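Local coordinates for OsmC-like protein (Jannaschia sp., PDB 3CJE), which probably detoxifies organic hydroperoxides, as thiol-dependent peroxidases of the OsmC/Ohr family do, at residues F17-K22 with G69-V74; P61-F66 with V98-A103. All coordinates share one frame; numbering follows the deposited sequence.

Contact 1: F17-K22 with G69-V74; sequences FTCNGK and GLTGCV
The packing between strand residues 17-22 and helix residues 69-74 rests on Cys19, Gly21 and Thr71. Cys19 directs its CB at the helix, and its sulfur is swung anti to the backbone N (chi1 -177°), which lays SG alongside the Thr71 side chain. There Cys19 SG lies over the branch point of the threonine, 3.6 Å from Thr71 OG1 and 3.7 Å from Thr71 CB, with CG2 a little farther off. The same methyl points on toward Gly21: Thr71 CG2 comes to 4.3 Å from Gly21 N. With no side chain on Gly21, the methyl faces the strand backbone there while also lying by Cys19 SG, and the two chains draw in to 6.7 Å between Gly21 CA and Thr71 CA.

The polar side of the threonine is handled differently. Thr71 OG1 sits 3.5 Å from Cys19 CB, yet its hydrogen bond is made within its own helix, to Ile67 O one turn earlier. A chi1 of -52° places OG1 beside the backbone N, from where it can reach back to that carbonyl, and turns CG2 to the sheet.

In the fold, this is one face of helix 62-81 lying on the antiparallel sheet. Thr71 also touches Cys96 of the adjoining strand 93-105, while Leu70 and Val74 reach helix 143-148. Cys19 meets Leu31 and Val33 of strand 28-37 as well.

No hydrogen bond spans the two segments, which is consistent with close packing of helix on strand by van der Waals contact alone, the buried hydroxyl being satisfied by Ile67 O.

Contact 2: P61-F66 with V98-A103; sequences PPLALF and VVWDWA
Trp100 reaches from strand 98-103 into the start of helix 62-81, where its indole meets Leu63 and Phe66. From CB, which is directed at the helix, the side chain continues with a chi2 of -93° that turns the indole plane about square to the plane of CA, CB and CG. On the pyrrole side, NE1 hydrogen-bonds Thr147 OG1 of the second subunit, so the buried N-H is satisfied across the dimer interface. The benzo part of the indole carries the contacts with the helix. Trp100 CE3 has Leu63 CD1 at 3.9 Å, and the next atom out, Trp100 CZ3, is the nearest to Leu63 CD1 at 3.7 Å. This is a CH-pi contact over the face: Leu63 CD1 lies 3.9 Å from the centroid of the Trp100 six-membered ring, 17° off its normal.

The joint is that of a long helix packed against an antiparallel sheet, with the second subunit closing over it, consistent with the dimeric OsmC fold. Phe143 of the other chain adds an edge-to-face contact with the indole, and Leu144 of that chain packs on both Leu63 and Phe66.

Farther out, CH2 is shared by the two Leu63 methyls, with Leu63 CD2 4.0 Å from Trp100 CH2. Trp100 CZ2 keeps Leu63 CD2, at 3.9 Å, and gains the Phe66 ring: Phe66 CD2 and Phe66 CE2 both lie 3.8 Å from Trp100 CZ2, coming at the indole's edge near its plane. Phe66 holds its ring there with CG anti to the backbone N (chi1 170°). On the face of the indole opposite Leu63, Val98 CG1 stands 3.4 Å above the Trp100 ring plane toward the rim, two residues back along the strand.

In the fold
Both contacts are buried and both seat helix 62-81 on the same antiparallel sheet, contact 1 on strand 13-24 and contact 2 on its neighbour 93-105. Contact 1 lies nearer the middle of the chain, its centre about 5 Å from the centre of the chain, and uses small side chains and a glycine. Contact 2, its centre about 11 Å from the centre of the chain, covers more area with large aromatic and aliphatic groups. The polar groups differ too: Thr71 is satisfied within its helix, Trp100 by the second subunit. The contacts meet at Phe17, whose O is a probable hydrogen-bond partner of Val98 N and whose ring packs on Leu63 and Trp100.

Contact 1: F17-K22 with G69-V74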
# COMPACT_ATOMS: atom_id res chain seq x y z
N PHE A 17 6.78 -8.48 -6.80
CA PHE A 17 5.86 -9.16 -5.90
C PHE A 17 4.62 -9.59 -6.66
O PHE A 17 4.16 -8.91 -7.59
CB PHE A 17 5.43 -8.25 -4.75
CG PHE A 17 6.40 -8.19 -3.60
CD1 PHE A 17 7.58 -7.49 -3.71
CD2 PHE A 17 6.14 -8.85 -2.40
CE1 PHE A 17 8.48 -7.44 -2.62
CE2 PHE A 17 7.06 -8.76 -1.31
CZ PHE A 17 8.20 -8.07 -1.44
N THR A 18 4.08 -10.71 -6.22
CA THR A 18 2.77 -11.15 -6.66
C THR A 18 1.84 -11.40 -5.47
O THR A 18 2.28 -11.61 -4.35
CB THR A 18 2.87 -12.43 -7.47
OG1 THR A 18 3.40 -13.52 -6.69
CG2 THR A 18 3.75 -12.21 -8.73
N CYS A 19 0.55 -11.42 -5.77
CA CYS A 19 -0.45 -11.74 -4.75
C CYS A 19 -1.57 -12.46 -5.43
O CYS A 19 -2.08 -11.98 -6.44
CB CYS A 19 -0.97 -10.48 -4.12
SG CYS A 19 -2.15 -10.78 -2.77
N ASN A 20 -1.90 -13.63 -4.91
CA ASN A 20 -3.08 -14.35 -5.34
C ASN A 20 -4.09 -14.30 -4.22
O ASN A 20 -3.86 -14.82 -3.13
CB ASN A 20 -2.84 -15.79 -5.69
CG ASN A 20 -4.13 -16.40 -6.28
OD1 ASN A 20 -4.63 -15.90 -7.29
ND2 ASN A 20 -4.72 -17.35 -5.59
N GLY A 21 -5.19 -13.62 -4.47
CA GLY A 21 -6.23 -13.43 -3.48
C GLY A 21 -7.43 -14.30 -3.75
O GLY A 21 -7.88 -14.41 -4.91
N LYS A 22 -7.94 -14.90 -2.70
CA LYS A 22 -9.12 -15.73 -2.75
C LYS A 22 -10.17 -15.26 -1.75
O LYS A 22 -9.86 -15.05 -0.58
CB LYS A 22 -8.77 -17.17 -2.46
CG LYS A 22 -7.83 -17.79 -3.46
CD LYS A 22 -7.81 -19.35 -3.31
N GLY A 69 -2.67 -5.13 0.44
CA GLY A 69 -3.63 -4.03 0.53
C GLY A 69 -4.29 -3.73 -0.78
O GLY A 69 -5.49 -3.58 -0.88
N LEU A 70 -3.48 -3.62 -1.83
CA LEU A 70 -4.02 -3.30 -3.17
C LEU A 70 -4.95 -4.40 -3.62
O LEU A 70 -6.05 -4.12 -4.05
CB LEU A 70 -2.86 -3.16 -4.13
CG LEU A 70 -3.30 -2.91 -5.58
CD1 LEU A 70 -4.27 -1.69 -5.78
CD2 LEU A 70 -2.05 -2.82 -6.47
N THR A 71 -4.52 -5.66 -3.49
CA THR A 71 -5.32 -6.81 -3.95
C THR A 71 -6.62 -6.88 -3.14
O THR A 71 -7.72 -7.06 -3.70
CB THR A 71 -4.51 -8.11 -3.86
OG1 THR A 71 -3.25 -7.91 -4.55
CG2 THR A 71 -5.27 -9.28 -4.47
N GLY A 72 -6.52 -6.74 -1.82
CA GLY A 72 -7.66 -6.77 -0.93
C GLY A 72 -8.64 -5.64 -1.19
O GLY A 72 -9.84 -5.84 -1.11
N CYS A 73 -8.12 -4.47 -1.52
CA CYS A 73 -8.96 -3.28 -1.81
C CYS A 73 -9.82 -3.55 -3.07
O CYS A 73 -11.05 -3.41 -3.05
CB CYS A 73 -8.11 -2.03 -1.96
SG CYS A 73 -9.15 -0.49 -1.84
N VAL A 74 -9.18 -4.03 -4.12
CA VAL A 74 -9.86 -4.36 -5.37
C VAL A 74 -10.94 -5.41 -5.13
O VAL A 74 -12.09 -5.27 -5.53
CB VAL A 74 -8.86 -4.86 -6.44
CG1 VAL A 74 -9.58 -5.49 -7.66
CG2 VAL A 74 -7.96 -3.67 -6.90

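Contact 2: P61-F66 with V98-A103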
# COMPACT_ATOMS: atom_id res chain seq x y z
N PRO A 61 7.67 -8.07 4.89
CA PRO A 61 8.24 -6.80 4.49
C PRO A 61 7.17 -5.81 4.05
O PRO A 61 6.04 -6.18 3.69
CB PRO A 61 9.14 -7.15 3.29
CG PRO A 61 8.52 -8.37 2.72
CD PRO A 61 7.88 -9.12 3.87
N PRO A 62 7.53 -4.52 4.09
CA PRO A 62 6.54 -3.50 3.74
C PRO A 62 5.86 -3.68 2.38
O PRO A 62 4.66 -3.44 2.24
CB PRO A 62 7.38 -2.21 3.75
CG PRO A 62 8.45 -2.46 4.73
CD PRO A 62 8.80 -3.92 4.54
N LEU A 63 6.59 -4.11 1.34
CA LEU A 63 5.96 -4.21 0.02
C LEU A 63 4.92 -5.35 0.01
O LEU A 63 4.00 -5.35 -0.83
CB LEU A 63 6.99 -4.40 -1.10
CG LEU A 63 7.83 -3.14 -1.41
CD1 LEU A 63 8.74 -3.42 -2.63
CD2 LEU A 63 6.99 -1.94 -1.60
N ALA A 64 5.10 -6.35 0.89
CA ALA A 64 4.09 -7.44 1.00
C ALA A 64 2.78 -6.86 1.53
O ALA A 64 1.70 -7.20 1.05
CB ALA A 64 4.56 -8.61 1.94
N LEU A 65 2.87 -6.01 2.56
CA LEU A 65 1.65 -5.35 3.06
C LEU A 65 1.02 -4.49 1.96
O LEU A 65 -0.20 -4.47 1.82
CB LEU A 65 1.95 -4.55 4.32
CG LEU A 65 2.39 -5.30 5.57
CD1 LEU A 65 2.47 -4.28 6.76
CD2 LEU A 65 1.47 -6.40 5.92
N PHE A 66 1.83 -3.74 1.20
CA PHE A 66 1.30 -2.91 0.11
C PHE A 66 0.52 -3.74 -0.92
O PHE A 66 -0.61 -3.42 -1.26
CB PHE A 66 2.44 -2.18 -0.61
CG PHE A 66 2.00 -1.51 -1.86
CD1 PHE A 66 1.21 -0.36 -1.82
CD2 PHE A 66 2.28 -2.07 -3.11
CE1 PHE A 66 0.78 0.24 -3.01
CE2 PHE A 66 1.84 -1.45 -4.30
CZ PHE A 66 1.08 -0.32 -4.23
N VAL A 98 3.23 -6.75 -9.27
CA VAL A 98 3.80 -5.42 -9.27
C VAL A 98 5.33 -5.53 -9.42
O VAL A 98 5.97 -6.33 -8.75
CB VAL A 98 3.43 -4.61 -8.01
CG1 VAL A 98 3.96 -3.16 -8.11
CG2 VAL A 98 1.89 -4.60 -7.80
N VAL A 99 5.89 -4.71 -10.29
CA VAL A 99 7.31 -4.67 -10.59
C VAL A 99 7.81 -3.25 -10.34
O VAL A 99 7.23 -2.28 -10.83
CB VAL A 99 7.65 -5.06 -12.04
CG1 VAL A 99 9.17 -5.07 -12.25
CG2 VAL A 99 7.00 -6.42 -12.36
N TRP A 100 8.90 -3.15 -9.57
CA TRP A 100 9.64 -1.93 -9.38
C TRP A 100 11.07 -2.13 -9.85
O TRP A 100 11.53 -3.25 -10.00
CB TRP A 100 9.73 -1.56 -7.89
CG TRP A 100 8.44 -1.25 -7.18
CD1 TRP A 100 7.87 -0.01 -7.02
CD2 TRP A 100 7.59 -2.17 -6.51
NE1 TRP A 100 6.71 -0.11 -6.28
CE2 TRP A 100 6.50 -1.42 -5.97
CE3 TRP A 100 7.61 -3.57 -6.32
CZ2 TRP A 100 5.50 -2.02 -5.19
CZ3 TRP A 100 6.59 -4.16 -5.61
CH2 TRP A 100 5.54 -3.38 -5.03
N ASP A 101 11.80 -1.04 -9.99
CA ASP A 101 13.22 -1.17 -10.24
C ASP A 101 14.01 -0.18 -9.43
O ASP A 101 13.48 0.83 -8.93
CB ASP A 101 13.52 -1.04 -11.71
CG ASP A 101 12.91 0.20 -12.33
OD1 ASP A 101 12.87 1.23 -11.65
OD2 ASP A 101 12.48 0.15 -13.51
N TRP A 102 15.28 -0.51 -9.27
CA TRP A 102 16.21 0.35 -8.55
C TRP A 102 17.45 0.64 -9.37
O TRP A 102 17.80 -0.13 -10.30
CB TRP A 102 16.56 -0.22 -7.16
CG TRP A 102 17.75 -1.21 -7.11
CD1 TRP A 102 19.09 -0.90 -7.02
CD2 TRP A 102 17.66 -2.63 -7.11
NE1 TRP A 102 19.83 -2.06 -6.99
CE2 TRP A 102 18.97 -3.13 -7.05
CE3 TRP A 102 16.59 -3.53 -7.19
CZ2 TRP A 102 19.24 -4.51 -7.06
CZ3 TRP A 102 16.85 -4.89 -7.19
CH2 TRP A 102 18.16 -5.37 -7.12
N ALA A 103 18.15 1.70 -8.98
CA ALA A 103 19.44 2.04 -9.55
C ALA A 103 20.30 2.64 -8.45
O ALA A 103 19.82 3.33 -7.56
CB ALA A 103 19.28 3.01 -10.71